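Local coordinates for protein minor fimbrium anchoring subunit Mfa2 (Porphyromonas gingivalis, PDB 5NFI) that anchors minor fimbriae in the outer membrane through its interaction with Mfa1 and regulates their length, at residues G101-N106 and S181-G186; L163-G168 and H209-S214; Y142-T147 and L203-G208. One frame throughout, in Å; residues are numbered along the deposited sequence.

The three contacts occupy neighbouring parts of one β-rich region, and their segments alternate along the chain. Contact 1 is the most exposed: a short backbone bridge framed by W103, Y183 and P185. Contact 2 is buried, regular antiparallel strand pairing, extended by serine and asparagine side chains. Contact 3, also buried, its centre about 5 Å from that of the chain, replaces strand pairing with a lysine over a tyrosine ring and one hydrogen bond from an asparagine amide. Strands 159-165 and 182-190 are neighbours, tying contact 2 to contact 1 through a T182 N to S165 O hydrogen bond. N167 and N211 join contacts 2 and 3 by hydrogen bonds to K204 O and E206 O.

Contact 1: G101-N106 and S181-G186; sequences GKWATN and STYYPG
W103 lays one face of its indole over the CB of Y183, which stands 3.6 Å from the centroid of the six-membered ring and 16° off its normal, a CH-pi contact. Both side chains turn CG away from their carbonyl carbons (chi1 -73° for W103); this sets CG of each beside its own backbone N and brings the indole over the tyrosine CB. The phenol does not stack on the indole: the ring planes meet at 44°. The indole instead covers the root of the tyrosine, and its rim at CZ3 approaches Y184 O at 3.8 Å.

The backbones are joined by two nearly straight hydrogen bonds, Y183 N to K102 O at 2.7 Å and A104 N to Y183 O at 2.8 Å. Y183 thus grips the residues before and after W103. On the other side of the bridge, the CB of A104 touches both T182 CG2 (3.5 Å) and, obliquely, the ring of Y184 (CD2 at 3.7 Å). The hydroxyl of Y184 reaches on to N167, and T182 OG1 bonds to Q99. Farther along, P185 CG packs against A104 O (3.3 Å) and, beyond it, N106 CA, while the K102 chain, bent at chi3, carries its end across S181.

Strand 103-104 runs antiparallel to strand 93-100 as a short β-hairpin, and its other edge makes this one bridge to strand 182-190, with W103 and Y183 on one side and A104, T182 and Y184 on the other. The β-rich setting is as expected for a family in the transthyretin clan.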
loop_
_atom_site.group_PDB
_atom_site.type_symbol
_atom_site.label_atom_id
_atom_site.label_comp_id
_atom_site.label_asym_id
_atom_site.label_seq_id
_atom_site.Cartn_x
_atom_site.Cartn_y
_atom_site.Cartn_z
ATOM N N GLY A 101 10.242 -17.251 -0.857
ATOM C CA GLY A 101 9.601 -17.895 0.273
ATOM C C GLY A 101 8.502 -16.973 0.758
ATOM O O GLY A 101 7.661 -16.538 -0.029
ATOM N N LYS A 102 8.501 -16.652 2.044
ATOM C CA LYS A 102 7.528 -15.688 2.548
ATOM C C LYS A 102 8.164 -14.327 2.752
ATOM O O LYS A 102 7.599 -13.471 3.428
ATOM C CB LYS A 102 6.887 -16.159 3.853
ATOM C CG LYS A 102 6.025 -17.390 3.638
ATOM C CD LYS A 102 4.955 -17.623 4.718
ATOM C CE LYS A 102 4.434 -16.381 5.394
ATOM N NZ LYS A 102 3.152 -16.730 6.090
ATOM N N TRP A 103 9.344 -14.130 2.171
ATOM C CA TRP A 103 10.020 -12.850 2.282
ATOM C C TRP A 103 9.815 -12.005 1.026
ATOM O O TRP A 103 10.131 -12.417 -0.084
ATOM C CB TRP A 103 11.513 -13.054 2.562
ATOM C CG TRP A 103 11.803 -13.520 3.991
ATOM C CD1 TRP A 103 12.011 -14.804 4.410
ATOM C CD2 TRP A 103 11.884 -12.700 5.166
ATOM N NE1 TRP A 103 12.220 -14.832 5.765
ATOM C CE2 TRP A 103 12.149 -13.560 6.258
ATOM C CE3 TRP A 103 11.756 -11.326 5.400
ATOM C CZ2 TRP A 103 12.297 -13.091 7.568
ATOM C CZ3 TRP A 103 11.900 -10.857 6.691
ATOM C CH2 TRP A 103 12.174 -11.742 7.769
ATOM N N ALA A 104 9.271 -10.819 1.222
ATOM C CA ALA A 104 9.084 -9.858 0.157
ATOM C C ALA A 104 10.410 -9.383 -0.438
ATOM O O ALA A 104 11.399 -9.262 0.289
ATOM C CB ALA A 104 8.295 -8.663 0.684
ATOM N N THR A 105 10.426 -9.093 -1.748
ATOM C CA THR A 105 11.543 -8.371 -2.335
ATOM C C THR A 105 11.628 -7.014 -1.653
ATOM O O THR A 105 10.613 -6.446 -1.244
ATOM C CB THR A 105 11.390 -8.182 -3.857
ATOM O OG1 THR A 105 12.548 -7.512 -4.386
ATOM C CG2 THR A 105 10.173 -7.358 -4.167
ATOM N N ASN A 106 12.833 -6.492 -1.497
ATOM C CA ASN A 106 12.975 -5.223 -0.800
ATOM C C ASN A 106 12.451 -4.065 -1.628
ATOM O O ASN A 106 13.000 -3.778 -2.695
ATOM C CB ASN A 106 14.426 -4.973 -0.450
ATOM C CG ASN A 106 14.639 -3.623 0.165
ATOM O OD1 ASN A 106 13.758 -3.076 0.820
ATOM N ND2 ASN A 106 15.817 -3.061 -0.057
ATOM N N SER A 181 0.574 -14.523 4.494
ATOM C CA SER A 181 1.264 -13.349 4.982
ATOM C C SER A 181 2.603 -13.221 4.308
ATOM O O SER A 181 3.118 -14.178 3.765
ATOM C CB SER A 181 1.435 -13.401 6.503
ATOM O OG SER A 181 0.357 -12.728 7.134
ATOM N N THR A 182 3.155 -12.022 4.350
ATOM C CA THR A 182 4.412 -11.723 3.703
ATOM C C THR A 182 5.306 -11.016 4.696
ATOM O O THR A 182 4.906 -10.027 5.314
ATOM C CB THR A 182 4.223 -10.819 2.468
ATOM O OG1 THR A 182 3.354 -11.453 1.523
ATOM C CG2 THR A 182 5.546 -10.530 1.814
ATOM N N TYR A 183 6.517 -11.514 4.860
ATOM C CA TYR A 183 7.448 -10.837 5.731
ATOM C C TYR A 183 8.166 -9.760 4.939
ATOM O O TYR A 183 8.553 -9.989 3.802
ATOM C CB TYR A 183 8.422 -11.838 6.359
ATOM C CG TYR A 183 7.788 -12.572 7.506
ATOM C CD1 TYR A 183 7.031 -13.714 7.297
ATOM C CD2 TYR A 183 7.910 -12.094 8.809
ATOM C CE1 TYR A 183 6.429 -14.379 8.361
ATOM C CE2 TYR A 183 7.315 -12.748 9.880
ATOM C CZ TYR A 183 6.573 -13.885 9.650
ATOM O OH TYR A 183 5.978 -14.523 10.717
ATOM N N TYR A 184 8.321 -8.579 5.535
ATOM C CA TYR A 184 9.054 -7.497 4.869
ATOM C C TYR A 184 10.456 -7.276 5.446
ATOM O O TYR A 184 10.644 -7.279 6.671
ATOM C CB TYR A 184 8.249 -6.198 4.928
ATOM C CG TYR A 184 7.042 -6.251 4.034
ATOM C CD1 TYR A 184 5.845 -6.776 4.492
ATOM C CD2 TYR A 184 7.108 -5.807 2.718
ATOM C CE1 TYR A 184 4.744 -6.839 3.678
ATOM C CE2 TYR A 184 6.014 -5.863 1.897
ATOM C CZ TYR A 184 4.833 -6.377 2.379
ATOM O OH TYR A 184 3.735 -6.441 1.557
ATOM N N PRO A 185 11.440 -7.074 4.546
ATOM C CA PRO A 185 12.869 -6.992 4.854
ATOM C C PRO A 185 13.191 -5.850 5.799
ATOM O O PRO A 185 13.190 -4.691 5.394
ATOM C CB PRO A 185 13.513 -6.756 3.490
ATOM C CG PRO A 185 12.486 -7.134 2.496
ATOM C CD PRO A 185 11.183 -6.820 3.122
ATOM N N GLY A 186 13.482 -6.189 7.050
ATOM C CA GLY A 186 13.768 -5.192 8.059
ATOM C C GLY A 186 15.236 -4.865 8.197
ATOM O O GLY A 186 15.958 -5.508 8.959
#

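Contact 2: L163-G168 and H209-S214; sequences LASSNG and HENTLS
The imidazole of H209, the amide of N211 and the carboxylate of E210 are flat groups that meet segment 163-168. One face of the imidazole carries S166 O, displaced toward the rim and 3.7 Å from H209 CD2; S165 OG lies at the edge, near the ring plane. The ring gets there because H209 CG stands between the backbone N and the carbonyl carbon (chi1 46°), turning the ring back over the bend at S166. The N211 amide uses OD1 to accept a hydrogen bond from S165 OG (2.8 Å), the hydroxyl standing above the carbonyl plane, 44° out of it, while its ND2 is bound by E206 O. Both ends of the amide are therefore held, which should fix its rotation. The E210 side chain, extended beyond CG, brings OE1 alongside the CB of A164, 3.7 Å away.

The backbones pair antiparallel. A164 and T212 form the hydrogen-bonded pair, with A164 N to T212 O at 2.9 Å and T212 N to A164 O at 2.8 Å. L163 with L213 and S165 with N211 are the non-hydrogen-bonded pairs on each side of it. The leucines touch through CD1 on the face that also carries S165 and N211; A164 and T212 point to the other. Beyond S165 the strand bends through an inverse gamma turn centred on S166, yet S166 N still reaches E210 O at 3.2 Å.

Strand 159-165 has strand 182-190 as its other neighbour, and strand 211-217 pairs onward with strand 222-228. Helix 229-233 lies against L163 and N211, through L229 and V230 respectively.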
loop_
_atom_site.group_PDB
_atom_site.type_symbol
_atom_site.label_atom_id
_atom_site.label_comp_id
_atom_site.label_asym_id
_atom_site.label_seq_id
_atom_site.Cartn_x
_atom_site.Cartn_y
_atom_site.Cartn_z
ATOM N N LEU A 163 7.903 -7.744 10.446
ATOM C CA LEU A 163 6.618 -7.211 10.036
ATOM C C LEU A 163 5.995 -8.120 8.984
ATOM O O LEU A 163 6.465 -8.182 7.828
ATOM C CB LEU A 163 6.785 -5.796 9.491
ATOM C CG LEU A 163 5.533 -5.050 9.032
ATOM C CD1 LEU A 163 4.631 -4.693 10.209
ATOM C CD2 LEU A 163 5.956 -3.807 8.287
ATOM N N ALA A 164 4.946 -8.829 9.387
ATOM C CA ALA A 164 4.225 -9.711 8.486
ATOM C C ALA A 164 2.885 -9.104 8.085
ATOM O O ALA A 164 2.189 -8.500 8.902
ATOM C CB ALA A 164 4.011 -11.061 9.118
ATOM N N SER A 165 2.510 -9.266 6.824
ATOM C CA SER A 165 1.208 -8.788 6.412
ATOM C C SER A 165 0.734 -9.506 5.168
ATOM O O SER A 165 1.508 -9.719 4.244
ATOM C CB SER A 165 1.260 -7.287 6.173
ATOM O OG SER A 165 0.002 -6.807 5.745
ATOM N N SER A 166 -0.534 -9.884 5.141
ATOM C CA SER A 166 -1.130 -10.432 3.923
ATOM C C SER A 166 -1.560 -9.317 2.997
ATOM O O SER A 166 -2.739 -9.206 2.659
ATOM C CB SER A 166 -2.327 -11.320 4.260
ATOM O OG SER A 166 -1.901 -12.451 5.002
ATOM N N ASN A 167 -0.607 -8.485 2.590
ATOM C CA ASN A 167 -0.912 -7.332 1.747
ATOM C C ASN A 167 -0.042 -7.215 0.478
ATOM O O ASN A 167 0.278 -6.102 0.045
ATOM C CB ASN A 167 -0.787 -6.049 2.583
ATOM C CG ASN A 167 0.634 -5.792 3.038
ATOM O OD1 ASN A 167 1.453 -6.697 3.052
ATOM N ND2 ASN A 167 0.938 -4.553 3.396
ATOM N N GLY A 168 0.331 -8.337 -0.129
ATOM C CA GLY A 168 1.217 -8.300 -1.287
ATOM C C GLY A 168 0.510 -8.578 -2.604
ATOM O O GLY A 168 1.134 -8.678 -3.657
ATOM N N HIS A 209 -7.104 -8.663 7.700
ATOM C CA HIS A 209 -6.124 -9.721 7.483
ATOM C C HIS A 209 -4.927 -9.435 8.372
ATOM O O HIS A 209 -4.881 -8.405 9.049
ATOM C CB HIS A 209 -5.698 -9.784 6.018
ATOM C CG HIS A 209 -5.382 -8.440 5.441
ATOM N ND1 HIS A 209 -6.271 -7.740 4.653
ATOM C CD2 HIS A 209 -4.296 -7.644 5.582
ATOM C CE1 HIS A 209 -5.736 -6.579 4.319
ATOM N NE2 HIS A 209 -4.539 -6.496 4.873
ATOM N N GLU A 210 -3.951 -10.330 8.355
ATOM C CA GLU A 210 -2.856 -10.258 9.306
ATOM C C GLU A 210 -1.993 -9.035 9.071
ATOM O O GLU A 210 -1.647 -8.724 7.936
ATOM C CB GLU A 210 -2.006 -11.522 9.229
ATOM C CG GLU A 210 -0.858 -11.561 10.208
ATOM C CD GLU A 210 -0.186 -12.912 10.228
ATOM O OE1 GLU A 210 1.060 -12.973 10.374
ATOM O OE2 GLU A 210 -0.916 -13.918 10.074
ATOM N N ASN A 211 -1.670 -8.329 10.146
ATOM C CA ASN A 211 -0.721 -7.234 10.082
ATOM C C ASN A 211 0.113 -7.269 11.343
ATOM O O ASN A 211 -0.009 -6.400 12.196
ATOM C CB ASN A 211 -1.428 -5.878 9.940
ATOM C CG ASN A 211 -2.203 -5.747 8.631
ATOM O OD1 ASN A 211 -1.631 -5.432 7.586
ATOM N ND2 ASN A 211 -3.512 -5.980 8.690
ATOM N N THR A 212 0.957 -8.289 11.443
ATOM C CA THR A 212 1.657 -8.628 12.664
ATOM C C THR A 212 3.029 -7.991 12.798
ATOM O O THR A 212 3.941 -8.287 12.033
ATOM C CB THR A 212 1.815 -10.144 12.771
ATOM O OG1 THR A 212 0.515 -10.741 12.816
ATOM C CG2 THR A 212 2.585 -10.509 14.030
ATOM N N LEU A 213 3.165 -7.111 13.783
ATOM C CA LEU A 213 4.463 -6.592 14.194
ATOM C C LEU A 213 4.965 -7.504 15.299
ATOM O O LEU A 213 4.184 -7.891 16.173
ATOM C CB LEU A 213 4.357 -5.149 14.676
ATOM C CG LEU A 213 5.675 -4.514 15.113
ATOM C CD1 LEU A 213 6.588 -4.358 13.913
ATOM C CD2 LEU A 213 5.435 -3.171 15.806
ATOM N N SER A 214 6.241 -7.884 15.258
ATOM C CA SER A 214 6.738 -8.828 16.252
ATOM C C SER A 214 8.210 -8.641 16.579
ATOM O O SER A 214 8.980 -8.151 15.745
ATOM C CB SER A 214 6.538 -10.241 15.776
ATOM O OG SER A 214 7.700 -10.645 15.091
#

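Contact 3: Y142-T147 and L203-G208; sequences YTNRVT and LKLESG
K204 lays its aliphatic chain across the phenol of Y142, with CD centred over one face, 3.4 Å from the ring centroid and 9° off the normal. CE continues over the ring toward the hydroxyl end and comes 3.4 Å from Y142 CZ. CG of K204 sits opposite the backbone N (chi1 -175°), and bends at the later torsions lead the chain over the ring. The phenol hydroxyl is anchored by G174 O, and Y170 meets the same tyrosine ring at an angle.

Next along the chain, the N144 and L205 side chains run alongside each other, pointing opposite ways. The amide ND2 gives a hydrogen bond to L203 O (2.7 Å) that lies in its own amide plane but above the plane of the accepting carbonyl, 38° out of it. L205 CD1 rests against N144 CG at 3.4 Å. T143, whose CB points away from the loop, still meets L203 CD2 through CG2 at 3.7 Å, and V146 CG2 makes a looser contact with L205 CD1, 4.4 Å away.

Backbone pairing of strand 133-151 with strand 196-202 goes through N144 with T202 and V146 with F200. Just beyond T202 the chain leaves the strand, and the asparagine side chain takes hold of its first loop carbonyl. L205 packs on F250 and V146 on I252 of strand 249-258, which pairs with strand 133-151 in parallel; the contact is a buried strand-to-loop junction, consistent with the β-rich fold of a family in the transthyretin clan.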
loop_
_atom_site.group_PDB
_atom_site.type_symbol
_atom_site.label_atom_id
_atom_site.label_comp_id
_atom_site.label_asym_id
_atom_site.label_seq_id
_atom_site.Cartn_x
_atom_site.Cartn_y
_atom_site.Cartn_z
ATOM N N TYR A 142 -0.179 3.513 -1.464
ATOM C CA TYR A 142 -0.412 2.221 -0.831
ATOM C C TYR A 142 0.822 1.721 -0.075
ATOM O O TYR A 142 0.694 0.909 0.836
ATOM C CB TYR A 142 -0.793 1.168 -1.869
ATOM C CG TYR A 142 -2.270 1.022 -2.148
ATOM C CD1 TYR A 142 -3.171 2.041 -1.850
ATOM C CD2 TYR A 142 -2.767 -0.150 -2.707
ATOM C CE1 TYR A 142 -4.518 1.890 -2.102
ATOM C CE2 TYR A 142 -4.103 -0.306 -2.958
ATOM C CZ TYR A 142 -4.974 0.711 -2.657
ATOM O OH TYR A 142 -6.317 0.536 -2.917
ATOM N N THR A 143 2.012 2.165 -0.496
ATOM C CA THR A 143 3.223 1.900 0.270
ATOM C C THR A 143 3.196 2.649 1.614
ATOM O O THR A 143 2.618 3.746 1.749
ATOM C CB THR A 143 4.507 2.296 -0.474
ATOM O OG1 THR A 143 4.236 3.408 -1.331
ATOM C CG2 THR A 143 5.082 1.132 -1.277
ATOM N N ASN A 144 3.813 2.032 2.612
ATOM C CA ASN A 144 3.926 2.613 3.937
ATOM C C ASN A 144 5.326 2.395 4.403
ATOM O O ASN A 144 5.866 1.315 4.238
ATOM C CB ASN A 144 2.949 1.982 4.911
ATOM C CG ASN A 144 1.531 2.305 4.581
ATOM O OD1 ASN A 144 1.060 3.403 4.861
ATOM N ND2 ASN A 144 0.820 1.335 4.015
ATOM N N ARG A 145 5.910 3.434 4.969
ATOM C CA ARG A 145 7.243 3.367 5.531
ATOM C C ARG A 145 7.090 3.300 7.033
ATOM O O ARG A 145 6.504 4.188 7.649
ATOM C CB ARG A 145 8.084 4.574 5.102
ATOM C CG ARG A 145 8.391 4.592 3.613
ATOM C CD ARG A 145 8.681 5.996 3.132
ATOM N NE ARG A 145 7.481 6.831 3.165
ATOM C CZ ARG A 145 6.544 6.845 2.215
ATOM N NH1 ARG A 145 5.479 7.633 2.341
ATOM N NH2 ARG A 145 6.667 6.072 1.138
ATOM N N VAL A 146 7.590 2.223 7.616
ATOM C CA VAL A 146 7.381 1.957 9.025
ATOM C C VAL A 146 8.706 1.774 9.747
ATOM O O VAL A 146 9.429 0.810 9.494
ATOM C CB VAL A 146 6.509 0.697 9.246
ATOM C CG1 VAL A 146 6.098 0.599 10.699
ATOM C CG2 VAL A 146 5.275 0.720 8.355
ATOM N N THR A 147 9.014 2.709 10.640
ATOM C CA THR A 147 10.198 2.625 11.473
ATOM C C THR A 147 9.826 2.109 12.867
ATOM O O THR A 147 8.850 2.568 13.484
ATOM C CB THR A 147 10.886 3.987 11.603
ATOM O OG1 THR A 147 10.952 4.611 10.315
ATOM C CG2 THR A 147 12.289 3.832 12.163
ATOM N N LEU A 203 3.350 -2.666 1.893
ATOM C CA LEU A 203 2.312 -2.112 1.058
ATOM C C LEU A 203 1.163 -1.697 1.965
ATOM O O LEU A 203 1.404 -1.097 3.013
ATOM C CB LEU A 203 1.890 -3.100 -0.030
ATOM C CG LEU A 203 3.052 -3.416 -0.984
ATOM C CD1 LEU A 203 2.672 -4.472 -1.988
ATOM C CD2 LEU A 203 3.521 -2.150 -1.698
ATOM N N LYS A 204 -0.073 -1.980 1.558
ATOM C CA LYS A 204 -1.247 -1.372 2.189
ATOM C C LYS A 204 -1.476 -1.865 3.619
ATOM O O LYS A 204 -1.376 -3.058 3.914
ATOM C CB LYS A 204 -2.497 -1.631 1.337
ATOM C CG LYS A 204 -3.763 -0.939 1.821
ATOM C CD LYS A 204 -4.239 0.087 0.817
ATOM C CE LYS A 204 -5.747 0.037 0.619
ATOM N NZ LYS A 204 -6.504 0.395 1.866
ATOM N N LEU A 205 -1.775 -0.920 4.503
ATOM C CA LEU A 205 -2.085 -1.242 5.881
ATOM C C LEU A 205 -3.559 -1.062 6.148
ATOM O O LEU A 205 -4.031 0.045 6.348
ATOM C CB LEU A 205 -1.281 -0.365 6.833
ATOM C CG LEU A 205 0.219 -0.465 6.617
ATOM C CD1 LEU A 205 0.921 0.549 7.477
ATOM C CD2 LEU A 205 0.684 -1.865 6.919
ATOM N N GLU A 206 -4.295 -2.155 6.170
ATOM C CA GLU A 206 -5.688 -2.036 6.512
ATOM C C GLU A 206 -6.137 -3.269 7.257
ATOM O O GLU A 206 -5.501 -4.304 7.212
ATOM C CB GLU A 206 -6.540 -1.826 5.262
ATOM C CG GLU A 206 -6.759 -3.083 4.443
ATOM C CD GLU A 206 -7.440 -2.801 3.122
ATOM O OE1 GLU A 206 -8.173 -3.687 2.628
ATOM O OE2 GLU A 206 -7.240 -1.700 2.573
ATOM N N SER A 207 -7.248 -3.124 7.953
ATOM C CA SER A 207 -7.828 -4.205 8.708
ATOM C C SER A 207 -8.375 -5.243 7.762
ATOM O O SER A 207 -8.647 -4.937 6.611
ATOM C CB SER A 207 -8.923 -3.656 9.604
ATOM O OG SER A 207 -9.523 -2.535 8.979
ATOM N N GLY A 208 -8.523 -6.472 8.241
ATOM C CA GLY A 208 -9.199 -7.502 7.475
ATOM C C GLY A 208 -8.353 -8.736 7.258
ATOM O O GLY A 208 -8.827 -9.732 6.707
#